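Local coordinates for OxsB protein (Bacillus megaterium, PDB 5UL3) that catalyses the oxidative ring contraction of dAMP to an oxetane aldehyde in oxetanocin A biosynthesis, using a [4Fe-4S] cluster, S-adenosylmethionine and cobalamin, at residues 144-149 and 241-246; 233-238 and 262-267; 237-242 and 325-330; 308-313 and 360-365. One frame throughout, in Å; residues are numbered along the deposited sequence. Where two conformers were deposited one is given.

Interaction 1: 144-149 and 241-246; sequences SSYLRK and GEYTLR
The phenol ring of Tyr146 reaches out of helix 138-149 and lies against the first turn of helix 242-252, where it illustrates how one aromatic side chain can join two helices of the cobalamin-binding Rossmann domain. Over one face of the ring sits Glu242 CB, in a CH-pi contact 3.8 Å from the ring centroid and 13° off the normal. Glu242 CG follows at 3.6 Å from Tyr146 CG, and the ring rim comes close to the backbone too, with Tyr146 CE2 3.3 Å from Glu242 O. The phenol oxygen reaches Tyr243 and Arg246: Tyr146 OH meets the edge of the Tyr243 ring, 3.5 Å from Tyr243 CD1, while Arg246 CB stands at the edge of the Tyr146 ring. With CG anti to the backbone N (chi1 168°), the ring is carried toward the other helix.

The segment axes approach to 9.8 Å and cross at -50°, a spacing that the tyrosine spans. Further out, the chain of Glu242 bends at chi2, which carries its carboxylate away from the ring; OE1 hydrogen-bonds to cobalamin and OE2 forms a salt bridge with Arg311. Tyr243 OH is held by Glu286 and Asn282. Beside the tyrosine, Leu147 and Leu245 cross at about a right angle and meet through their methyl groups, Leu147 CD1 lying 3.9 Å from Leu245 CD1.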
# COMPACT_ATOMS: atom_id res chain seq x y z
N SER A 144 -5.58 -2.40 -16.13
CA SER A 144 -5.09 -2.91 -17.41
C SER A 144 -5.40 -4.39 -17.57
O SER A 144 -5.94 -4.81 -18.61
CB SER A 144 -3.57 -2.67 -17.51
OG SER A 144 -3.02 -3.32 -18.65
N SER A 145 -5.04 -5.21 -16.58
CA SER A 145 -5.21 -6.65 -16.78
C SER A 145 -6.68 -7.05 -16.85
O SER A 145 -7.03 -7.98 -17.61
CB SER A 145 -4.47 -7.43 -15.70
OG SER A 145 -5.06 -7.23 -14.41
N TYR A 146 -7.54 -6.38 -16.09
CA TYR A 146 -8.98 -6.61 -16.20
C TYR A 146 -9.46 -6.35 -17.63
O TYR A 146 -10.15 -7.18 -18.23
CB TYR A 146 -9.72 -5.73 -15.19
CG TYR A 146 -11.21 -5.71 -15.46
CD1 TYR A 146 -12.03 -6.74 -15.02
CD2 TYR A 146 -11.78 -4.70 -16.23
CE1 TYR A 146 -13.39 -6.75 -15.32
CE2 TYR A 146 -13.13 -4.70 -16.53
CZ TYR A 146 -13.92 -5.72 -16.07
OH TYR A 146 -15.26 -5.71 -16.39
N LEU A 147 -9.10 -5.19 -18.20
CA LEU A 147 -9.54 -4.84 -19.55
C LEU A 147 -8.96 -5.79 -20.59
O LEU A 147 -9.65 -6.14 -21.57
CB LEU A 147 -9.14 -3.40 -19.87
CG LEU A 147 -9.88 -2.33 -19.06
CD1 LEU A 147 -9.31 -0.93 -19.39
CD2 LEU A 147 -11.39 -2.36 -19.29
N ARG A 148 -7.69 -6.20 -20.43
CA ARG A 148 -7.11 -7.14 -21.39
C ARG A 148 -7.76 -8.51 -21.31
O ARG A 148 -8.03 -9.13 -22.35
CB ARG A 148 -5.59 -7.25 -21.17
CG ARG A 148 -4.86 -5.96 -21.52
CD ARG A 148 -3.36 -6.07 -21.25
NE ARG A 148 -2.65 -4.87 -21.68
CZ ARG A 148 -1.42 -4.56 -21.29
NH1 ARG A 148 -0.76 -5.36 -20.45
NH2 ARG A 148 -0.85 -3.45 -21.71
N LYS A 149 -8.03 -9.00 -20.10
CA LYS A 149 -8.63 -10.32 -19.98
C LYS A 149 -10.04 -10.34 -20.56
O LYS A 149 -10.42 -11.30 -21.22
CB LYS A 149 -8.65 -10.79 -18.53
CG LYS A 149 -9.28 -12.18 -18.36
CD LYS A 149 -9.19 -12.67 -16.89
CE LYS A 149 -9.70 -14.13 -16.77
NZ LYS A 149 -8.98 -14.88 -15.67
N GLY A 241 -12.09 0.86 -10.24
CA GLY A 241 -12.06 1.34 -11.61
C GLY A 241 -12.46 0.37 -12.70
O GLY A 241 -12.75 0.81 -13.82
N GLU A 242 -12.50 -0.93 -12.40
CA GLU A 242 -12.65 -1.95 -13.45
C GLU A 242 -13.96 -1.78 -14.22
O GLU A 242 -13.97 -1.67 -15.45
CB GLU A 242 -12.58 -3.35 -12.83
CG GLU A 242 -11.19 -3.79 -12.38
CD GLU A 242 -10.80 -3.34 -10.96
OE1 GLU A 242 -11.44 -2.44 -10.37
OE2 GLU A 242 -9.79 -3.88 -10.45
N TYR A 243 -15.08 -1.80 -13.51
CA TYR A 243 -16.37 -1.69 -14.19
C TYR A 243 -16.61 -0.29 -14.72
O TYR A 243 -17.31 -0.12 -15.72
CB TYR A 243 -17.51 -2.08 -13.25
CG TYR A 243 -17.50 -3.52 -12.82
CD1 TYR A 243 -16.70 -4.46 -13.44
CD2 TYR A 243 -18.32 -3.94 -11.77
CE1 TYR A 243 -16.70 -5.77 -13.03
CE2 TYR A 243 -18.32 -5.25 -11.36
CZ TYR A 243 -17.52 -6.16 -11.99
OH TYR A 243 -17.53 -7.47 -11.57
N THR A 244 -16.04 0.72 -14.06
CA THR A 244 -16.08 2.08 -14.58
C THR A 244 -15.47 2.13 -15.98
O THR A 244 -16.07 2.67 -16.92
CB THR A 244 -15.35 3.02 -13.62
OG1 THR A 244 -16.11 3.18 -12.42
CG2 THR A 244 -15.10 4.39 -14.26
N LEU A 245 -14.28 1.56 -16.14
CA LEU A 245 -13.63 1.61 -17.45
C LEU A 245 -14.38 0.76 -18.46
O LEU A 245 -14.57 1.17 -19.61
CB LEU A 245 -12.16 1.17 -17.34
CG LEU A 245 -11.24 2.17 -16.61
CD1 LEU A 245 -9.87 1.55 -16.38
CD2 LEU A 245 -11.10 3.43 -17.45
N ARG A 246 -14.85 -0.42 -18.05
CA ARG A 246 -15.74 -1.21 -18.90
C ARG A 246 -16.89 -0.37 -19.44
O ARG A 246 -17.23 -0.44 -20.63
CB ARG A 246 -16.30 -2.41 -18.11
CG ARG A 246 -17.33 -3.22 -18.86
CD ARG A 246 -18.19 -4.04 -17.88
NE ARG A 246 -19.03 -3.19 -17.04
CZ ARG A 246 -19.68 -3.60 -15.96
NH1 ARG A 246 -19.60 -4.87 -15.57
NH2 ARG A 246 -20.41 -2.75 -15.26

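Interaction 2: 233-238 and 262-267; sequences SLLICD and NGISYV. With EDO (1,2-ethanediol), chain U.
Ile236 and Ser265 pair through both of their backbone polar groups. Ile236 N donates to Ser265 O at 3.0 Å, with an angle of 172° at the hydrogen, and Ser265 N returns a bond of 2.8 Å to Ile236 O. That same Ile236 O also receives a CA-H...O contact from Ile264 CA at 3.1 Å. One residue beyond the next pair, Asp238 N donates to Gly263 O at 3.0 Å. At the other end the two segments are bridged by a water, which donates to Leu234 O and accepts from Val267 N.

This antiparallel ladder couples strand 235-237, on the far side of which the parallel strand 212-216 of the Rossmann sheet lies, to strand 264-267, so the direction of the sheet reverses here; strand 235-237 also brings Cys237 into the cobalamin pocket, where it touches the cofactor. Ile236 with Ser265 is the hydrogen-bonded pair and Cys237 with Ile264 the non-hydrogen-bonded one.

Side chains add a further polar link. In one of the two conformers of Ser265, OG stands between its backbone N and carbonyl carbon (chi1 48°) and donates to Asp238 OD1 at 2.8 Å, on the syn side of the carboxylate; the other oxygen, OD2, has a weak bond from His275. Among the apolar groups, Leu235 CD2 packs against Tyr266 CB at 3.6 Å. At the start of segment 233-238, Ser233 N and OG both bind O2 of a 1,2-ethanediol, probably from the crystallisation liquor.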
# COMPACT_ATOMS: atom_id res chain seq x y z
N SER A 233 -15.94 18.92 -17.53
CA SER A 233 -16.31 17.70 -18.26
C SER A 233 -15.62 16.44 -17.74
O SER A 233 -15.87 15.35 -18.27
CB SER A 233 -16.02 17.87 -19.76
OG SER A 233 -14.63 17.88 -20.01
N LEU A 234 -14.79 16.56 -16.71
CA LEU A 234 -14.03 15.44 -16.17
C LEU A 234 -14.97 14.42 -15.52
O LEU A 234 -15.98 14.78 -14.91
CB LEU A 234 -13.01 15.95 -15.15
CG LEU A 234 -12.00 14.97 -14.54
CD1 LEU A 234 -11.08 14.45 -15.64
CD2 LEU A 234 -11.19 15.66 -13.46
N LEU A 235 -14.62 13.14 -15.65
CA LEU A 235 -15.36 12.06 -15.00
C LEU A 235 -14.50 11.48 -13.90
O LEU A 235 -13.35 11.10 -14.15
CB LEU A 235 -15.73 10.98 -16.01
CG LEU A 235 -16.49 11.44 -17.26
CD1 LEU A 235 -16.78 10.25 -18.15
CD2 LEU A 235 -17.77 12.18 -16.90
N ILE A 236 -15.03 11.40 -12.68
CA ILE A 236 -14.25 10.92 -11.54
C ILE A 236 -14.73 9.52 -11.18
O ILE A 236 -15.92 9.30 -10.98
CB ILE A 236 -14.37 11.89 -10.34
CG1 ILE A 236 -13.58 13.17 -10.64
CG2 ILE A 236 -13.84 11.23 -9.06
CD1 ILE A 236 -13.74 14.24 -9.58
N CYS A 237 -13.78 8.58 -11.10
CA CYS A 237 -14.08 7.23 -10.65
C CYS A 237 -14.06 7.22 -9.12
O CYS A 237 -13.00 7.46 -8.52
CB CYS A 237 -13.07 6.23 -11.20
SG CYS A 237 -13.32 4.53 -10.59
N ASP A 238 -15.22 6.96 -8.52
CA ASP A 238 -15.39 7.12 -7.07
C ASP A 238 -14.77 5.97 -6.28
O ASP A 238 -14.28 6.19 -5.17
CB ASP A 238 -16.88 7.22 -6.73
CG ASP A 238 -17.50 8.54 -7.17
OD1 ASP A 238 -16.75 9.53 -7.29
OD2 ASP A 238 -18.73 8.57 -7.39
N ASN A 262 -21.01 2.86 -14.51
CA ASN A 262 -20.71 2.42 -13.15
C ASN A 262 -19.79 3.38 -12.41
O ASN A 262 -18.73 3.76 -12.91
CB ASN A 262 -20.05 1.03 -13.20
CG ASN A 262 -19.68 0.53 -11.81
OD1 ASN A 262 -20.47 -0.17 -11.18
ND2 ASN A 262 -18.49 0.88 -11.33
N GLY A 263 -20.19 3.74 -11.19
CA GLY A 263 -19.24 4.26 -10.21
C GLY A 263 -18.50 5.53 -10.57
O GLY A 263 -17.32 5.67 -10.21
N ILE A 264 -19.17 6.48 -11.22
CA ILE A 264 -18.54 7.76 -11.51
C ILE A 264 -19.34 8.90 -10.90
O ILE A 264 -20.55 8.79 -10.66
CB ILE A 264 -18.38 8.03 -13.03
CG1 ILE A 264 -19.75 8.01 -13.70
CG2 ILE A 264 -17.40 7.05 -13.67
CD1 ILE A 264 -19.74 8.61 -15.11
N SER A 265 -18.65 10.01 -10.65
CA SER A 265 -19.28 11.28 -10.34
C SER A 265 -18.95 12.27 -11.46
O SER A 265 -17.84 12.25 -12.00
CB SER A 265 -18.82 11.83 -8.99
OG SER A 265 -17.42 11.77 -8.85
N TYR A 266 -19.92 13.11 -11.81
CA TYR A 266 -19.75 14.01 -12.94
C TYR A 266 -20.72 15.18 -12.79
O TYR A 266 -21.66 15.14 -11.98
CB TYR A 266 -19.97 13.27 -14.26
CG TYR A 266 -21.38 12.73 -14.41
CD1 TYR A 266 -21.76 11.53 -13.81
CD2 TYR A 266 -22.32 13.43 -15.14
CE1 TYR A 266 -23.07 11.05 -13.94
CE2 TYR A 266 -23.62 12.96 -15.29
CZ TYR A 266 -23.99 11.78 -14.69
OH TYR A 266 -25.28 11.33 -14.85
N VAL A 267 -20.48 16.22 -13.59
CA VAL A 267 -21.38 17.36 -13.67
C VAL A 267 -22.33 17.12 -14.83
O VAL A 267 -21.89 16.93 -15.97
CB VAL A 267 -20.61 18.68 -13.86
CG1 VAL A 267 -21.55 19.87 -13.74
CG2 VAL A 267 -19.47 18.79 -12.86
C1 EDO U . -11.72 21.90 -18.79
O1 EDO U . -10.70 22.62 -19.51
C2 EDO U . -12.47 20.95 -19.71
O2 EDO U . -13.49 20.24 -18.98
O HOH W 1 -18.07 16.24 -15.18

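Interaction 3: 237-242 and 325-330; sequences CDKEGE and HKLRSW. With EDO (1,2-ethanediol), chain S.
The imidazole of His325 turns its edge to the backbone of Asp238: ND1 donates to Asp238 O at 3.2 Å with an angle of 159° at the hydrogen. The acceptor lies almost exactly in the ring plane, whereas, seen from the carbonyl, the donor is tilted 30° from the C=O plane. CG anti to the backbone N (chi1 -179°) extends the ring away from its own backbone N, with ND1 facing Asp238 O, and NE2 makes a weak hydrogen bond to cobalamin. A histidine of the radical SAM domain thus joins a loop of the B12-binding domain and the cobalamin that the loop helps to hold. Ser221 OG is a second donor to Asp238 O.

Lys239 and Leu327 make the apolar half of the contact. The lysine chain is extended beyond CG and crosses the leucine at about a right angle, its CD 3.9 Å from Leu327 CD2. At its end, a water 2.6 Å from Arg328 NH2 accepts a bond from that atom and a weak one from Lys239 NZ, bridging two like charges whose nitrogens stand 5.4 Å apart; Arg328 NH1 forms a salt bridge with Asp324. Glu240 approaches Leu327 CD1 with OE1, but its carboxylate is committed elsewhere: OE1 to Val281 N, OE2 to Arg311 and Arg331.

In the fold, segment 237-242 is the loop from strand 235-237 to helix 242-252 of the Rossmann domain, and segment 325-330 precedes strand 331-332 of the radical SAM domain. Helix 218-222 packs against the His325 ring through Val218, Ser221 and Phe222.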
# COMPACT_ATOMS: atom_id res chain seq x y z
N CYS A 237 -13.78 8.58 -11.10
CA CYS A 237 -14.08 7.23 -10.65
C CYS A 237 -14.06 7.22 -9.12
O CYS A 237 -13.00 7.46 -8.52
CB CYS A 237 -13.07 6.23 -11.20
SG CYS A 237 -13.32 4.53 -10.59
N ASP A 238 -15.22 6.96 -8.52
CA ASP A 238 -15.39 7.12 -7.07
C ASP A 238 -14.77 5.97 -6.28
O ASP A 238 -14.28 6.19 -5.17
CB ASP A 238 -16.88 7.22 -6.73
CG ASP A 238 -17.50 8.54 -7.17
OD1 ASP A 238 -16.75 9.53 -7.29
OD2 ASP A 238 -18.73 8.57 -7.39
N LYS A 239 -14.80 4.75 -6.81
CA LYS A 239 -14.33 3.60 -6.06
C LYS A 239 -13.45 2.71 -6.94
O LYS A 239 -12.41 3.16 -7.43
CB LYS A 239 -15.53 2.82 -5.49
CG LYS A 239 -16.27 3.64 -4.41
CD LYS A 239 -17.73 3.27 -4.31
CE LYS A 239 -18.43 4.23 -3.33
NZ LYS A 239 -19.84 3.84 -3.11
N GLU A 240 -13.82 1.45 -7.13
CA GLU A 240 -13.02 0.60 -8.02
C GLU A 240 -13.15 1.07 -9.47
O GLU A 240 -14.20 1.56 -9.90
CB GLU A 240 -13.48 -0.86 -7.91
CG GLU A 240 -13.12 -1.54 -6.58
CD GLU A 240 -13.88 -2.82 -6.36
OE1 GLU A 240 -15.12 -2.79 -6.46
OE2 GLU A 240 -13.24 -3.87 -6.10
N GLY A 241 -12.09 0.86 -10.24
CA GLY A 241 -12.06 1.34 -11.61
C GLY A 241 -12.46 0.37 -12.70
O GLY A 241 -12.75 0.81 -13.82
N GLU A 242 -12.50 -0.93 -12.40
CA GLU A 242 -12.65 -1.95 -13.45
C GLU A 242 -13.96 -1.78 -14.22
O GLU A 242 -13.97 -1.67 -15.45
CB GLU A 242 -12.58 -3.35 -12.83
CG GLU A 242 -11.19 -3.79 -12.38
CD GLU A 242 -10.80 -3.34 -10.96
OE1 GLU A 242 -11.44 -2.44 -10.37
OE2 GLU A 242 -9.79 -3.88 -10.45
N HIS A 325 -13.91 4.78 0.15
CA HIS A 325 -13.20 4.44 -1.08
C HIS A 325 -12.84 2.95 -1.14
O HIS A 325 -12.97 2.32 -2.20
CB HIS A 325 -11.95 5.33 -1.19
CG HIS A 325 -11.12 5.10 -2.43
ND1 HIS A 325 -11.58 5.35 -3.70
CD2 HIS A 325 -9.85 4.65 -2.57
CE1 HIS A 325 -10.64 5.05 -4.58
NE2 HIS A 325 -9.57 4.64 -3.92
N LYS A 326 -12.42 2.38 -0.01
CA LYS A 326 -11.97 0.99 0.05
C LYS A 326 -13.09 -0.00 0.34
O LYS A 326 -12.92 -1.19 0.06
CB LYS A 326 -10.87 0.85 1.12
CG LYS A 326 -9.56 1.58 0.75
CD LYS A 326 -8.71 0.70 -0.18
CE LYS A 326 -8.57 1.33 -1.56
NZ LYS A 326 -7.75 0.45 -2.49
N LEU A 327 -14.21 0.48 0.88
CA LEU A 327 -15.47 -0.26 1.08
C LEU A 327 -15.46 -1.11 2.36
O LEU A 327 -14.42 -1.30 2.99
CB LEU A 327 -15.81 -1.13 -0.14
CG LEU A 327 -15.84 -0.42 -1.51
CD1 LEU A 327 -16.46 -1.33 -2.54
CD2 LEU A 327 -16.59 0.91 -1.44
N ARG A 328 -16.64 -1.61 2.74
CA ARG A 328 -16.85 -2.15 4.08
C ARG A 328 -17.06 -3.65 4.10
O ARG A 328 -17.52 -4.19 5.11
CB ARG A 328 -18.05 -1.45 4.74
CG ARG A 328 -17.95 0.06 4.69
CD ARG A 328 -19.27 0.72 4.29
NE ARG A 328 -19.09 2.17 4.25
CZ ARG A 328 -18.89 2.87 3.13
NH1 ARG A 328 -18.73 4.18 3.20
NH2 ARG A 328 -18.88 2.25 1.95
N SER A 329 -16.78 -4.34 3.00
CA SER A 329 -16.86 -5.78 2.92
C SER A 329 -15.54 -6.30 2.38
O SER A 329 -14.80 -5.58 1.72
CB SER A 329 -18.01 -6.24 2.01
OG SER A 329 -17.82 -5.71 0.70
N TRP A 330 -15.26 -7.57 2.65
CA TRP A 330 -13.98 -8.18 2.31
C TRP A 330 -14.17 -9.14 1.15
O TRP A 330 -15.01 -10.04 1.22
CB TRP A 330 -13.39 -8.88 3.54
CG TRP A 330 -12.01 -9.44 3.37
CD1 TRP A 330 -10.84 -8.74 3.32
CD2 TRP A 330 -11.65 -10.83 3.30
NE1 TRP A 330 -9.78 -9.60 3.21
CE2 TRP A 330 -10.25 -10.89 3.17
CE3 TRP A 330 -12.38 -12.02 3.31
CZ2 TRP A 330 -9.56 -12.09 3.08
CZ3 TRP A 330 -11.70 -13.22 3.22
CH2 TRP A 330 -10.30 -13.24 3.09
C1 EDO S . -19.18 -0.83 0.90
O1 EDO S . -20.04 0.27 1.20
C2 EDO S . -19.71 -2.12 1.44
O2 EDO S . -19.13 -3.21 0.72
O HOH W 2 -18.56 3.95 -0.03

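Interaction 4: 308-313 and 360-365; sequences ETSRGC and MADEEF. With SF4 (iron/sulfur cluster), chain B.
Asp362 OD2 receives the hydroxyl of Thr309 at 2.6 Å from Thr309 OG1, on the syn side of the carboxylate, and has Ser310 OG within 2.8 Å. OD1 takes the backbone N-H of Thr309 at 2.8 Å, again syn but 32° out of the carboxylate plane. Engaged through both oxygens, the carboxylate is held against rotation across the consecutive residues Thr309 and Ser310. Which acceptor uses the proton of Ser310 OG is not settled, since Glu364 O lies 3.0 Å away from it. Thr309 OG1 in turn accepts from a water that also donates to Phe365 O, and lies beside the Phe365 ring.

Other waters fill in further along: one accepts from Gly312 N and donates to Glu363 OE1, while another accepts from Glu364 N. Glu364, extended beyond CG with CG anti to its backbone N (chi1 177°), brings OE1 to 3.3 Å from Cys313 CA; that carboxylate is bound by Asp314 N and Arg399.

Glu308 packs its CB on Ala361 CB, and Arg311 NE forms a salt bridge with Glu308 OE1. Glu308 OE2 and Glu363 OE2 both hydrogen-bond to cobalamin. Cys313 SG binds an iron of the cluster at 2.3 Å, alongside Cys318 and Cys321. This is the C-terminal end of the first strand of the partial TIM barrel of radical SAM enzymes; the loop that follows carries the three cluster cysteines, here CX4CX2C instead of the usual CX3CX2C.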
# COMPACT_ATOMS: atom_id res chain seq x y z
N GLU A 308 -2.26 -7.73 -4.54
CA GLU A 308 -3.38 -7.56 -3.63
C GLU A 308 -4.20 -8.84 -3.69
O GLU A 308 -4.74 -9.18 -4.75
CB GLU A 308 -4.22 -6.34 -4.01
CG GLU A 308 -5.22 -5.90 -2.88
CD GLU A 308 -6.09 -4.69 -3.25
OE1 GLU A 308 -6.43 -4.53 -4.44
OE2 GLU A 308 -6.46 -3.90 -2.33
N THR A 309 -4.27 -9.59 -2.58
CA THR A 309 -4.96 -10.89 -2.63
C THR A 309 -6.39 -10.80 -2.09
O THR A 309 -7.09 -11.82 -2.05
CB THR A 309 -4.19 -11.99 -1.88
OG1 THR A 309 -4.16 -11.71 -0.46
CG2 THR A 309 -2.74 -12.13 -2.41
N SER A 310 -6.81 -9.62 -1.68
CA SER A 310 -8.17 -9.35 -1.20
C SER A 310 -8.37 -7.85 -1.20
O SER A 310 -7.41 -7.08 -1.16
CB SER A 310 -8.40 -9.92 0.21
OG SER A 310 -7.62 -9.23 1.17
N ARG A 311 -9.64 -7.43 -1.23
CA ARG A 311 -9.99 -6.02 -1.19
C ARG A 311 -10.96 -5.79 -0.04
O ARG A 311 -11.81 -6.64 0.23
CB ARG A 311 -10.63 -5.57 -2.50
CG ARG A 311 -9.62 -5.62 -3.66
CD ARG A 311 -10.21 -5.03 -4.92
NE ARG A 311 -9.17 -4.83 -5.95
CZ ARG A 311 -9.44 -4.48 -7.21
NH1 ARG A 311 -10.70 -4.28 -7.59
NH2 ARG A 311 -8.46 -4.34 -8.10
N GLY A 312 -10.82 -4.63 0.60
CA GLY A 312 -11.70 -4.21 1.67
C GLY A 312 -11.27 -4.70 3.04
O GLY A 312 -10.27 -5.40 3.23
N CYS A 313 -12.08 -4.31 4.03
CA CYS A 313 -11.87 -4.66 5.42
C CYS A 313 -13.22 -5.07 5.99
O CYS A 313 -14.16 -4.28 5.93
CB CYS A 313 -11.31 -3.48 6.21
SG CYS A 313 -11.05 -3.87 7.98
N MET A 360 2.47 -7.57 0.09
CA MET A 360 1.03 -7.69 -0.09
C MET A 360 0.36 -6.35 0.16
O MET A 360 0.59 -5.70 1.19
CB MET A 360 0.42 -8.75 0.83
CG MET A 360 0.95 -10.15 0.72
SD MET A 360 0.68 -10.90 -0.91
CE MET A 360 1.14 -12.58 -0.52
N ALA A 361 -0.49 -5.95 -0.78
CA ALA A 361 -1.16 -4.66 -0.69
C ALA A 361 -2.42 -4.71 0.17
O ALA A 361 -2.95 -3.64 0.50
CB ALA A 361 -1.55 -4.16 -2.09
N ASP A 362 -2.87 -5.91 0.56
CA ASP A 362 -4.15 -6.08 1.28
C ASP A 362 -4.24 -5.18 2.51
O ASP A 362 -3.31 -5.12 3.33
CB ASP A 362 -4.31 -7.53 1.75
CG ASP A 362 -4.15 -8.54 0.65
OD1 ASP A 362 -3.26 -8.38 -0.22
OD2 ASP A 362 -4.88 -9.54 0.70
N GLU A 363 -5.38 -4.50 2.66
CA GLU A 363 -5.71 -3.91 3.95
C GLU A 363 -5.83 -4.99 5.02
O GLU A 363 -5.46 -4.78 6.18
CB GLU A 363 -7.02 -3.12 3.85
CG GLU A 363 -6.89 -1.81 3.10
CD GLU A 363 -8.18 -1.01 3.17
OE1 GLU A 363 -9.22 -1.57 2.75
OE2 GLU A 363 -8.15 0.13 3.69
N GLU A 364 -6.37 -6.15 4.64
CA GLU A 364 -6.72 -7.23 5.56
C GLU A 364 -6.40 -8.54 4.85
O GLU A 364 -7.24 -9.11 4.13
CB GLU A 364 -8.20 -7.16 5.96
CG GLU A 364 -8.64 -8.31 6.87
CD GLU A 364 -10.10 -8.22 7.28
OE1 GLU A 364 -10.90 -7.53 6.60
OE2 GLU A 364 -10.45 -8.85 8.30
N PHE A 365 -5.18 -9.05 5.08
CA PHE A 365 -4.75 -10.27 4.40
C PHE A 365 -5.55 -11.48 4.88
O PHE A 365 -5.91 -12.34 4.07
CB PHE A 365 -3.25 -10.47 4.64
CG PHE A 365 -2.69 -11.69 3.96
CD1 PHE A 365 -2.62 -11.76 2.57
CD2 PHE A 365 -2.19 -12.75 4.71
CE1 PHE A 365 -2.08 -12.89 1.95
CE2 PHE A 365 -1.63 -13.88 4.09
CZ PHE A 365 -1.59 -13.95 2.71
FE1 SF4 B . -9.24 -0.56 11.01
FE2 SF4 B . -7.21 -1.59 9.52
FE3 SF4 B . -8.86 0.44 8.53
FE4 SF4 B . -9.85 -2.09 8.81
S1 SF4 B . -8.16 -1.43 7.39
S2 SF4 B . -10.89 -0.15 9.45
S3 SF4 B . -8.78 -2.75 10.74
S4 SF4 B . -7.39 0.55 10.31
O HOH W 3 -7.04 -4.52 0.21
O HOH W 4 -6.08 -12.68 1.35
O HOH W 5 -7.93 -6.48 2.07
O HOH W 6 -8.97 -2.66 0.39

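Interactions 1 and 2 fall in the Rossmann domain and interaction 4 in the partial TIM barrel, while interaction 3 joins the two. Strand 235-237, helix 242-252 and strand 264-267 follow one another, so interactions 1 and 2, with centres 16 Å apart, alternate in sequence and touch through Thr244. Both close before interaction 4 opens, whereas the segments of 3 and 4 alternate. Interaction 3 shares residues with 1 and 2, about 14 Å from each; its centre is 12 Å from that of interaction 4, linked by Trp330 to Glu364. Glu242, shared by interactions 1 and 3, is joined to interaction 4 through Arg311. Cobalamin touches all four, between its Rossmann domain and the iron-sulfur cluster.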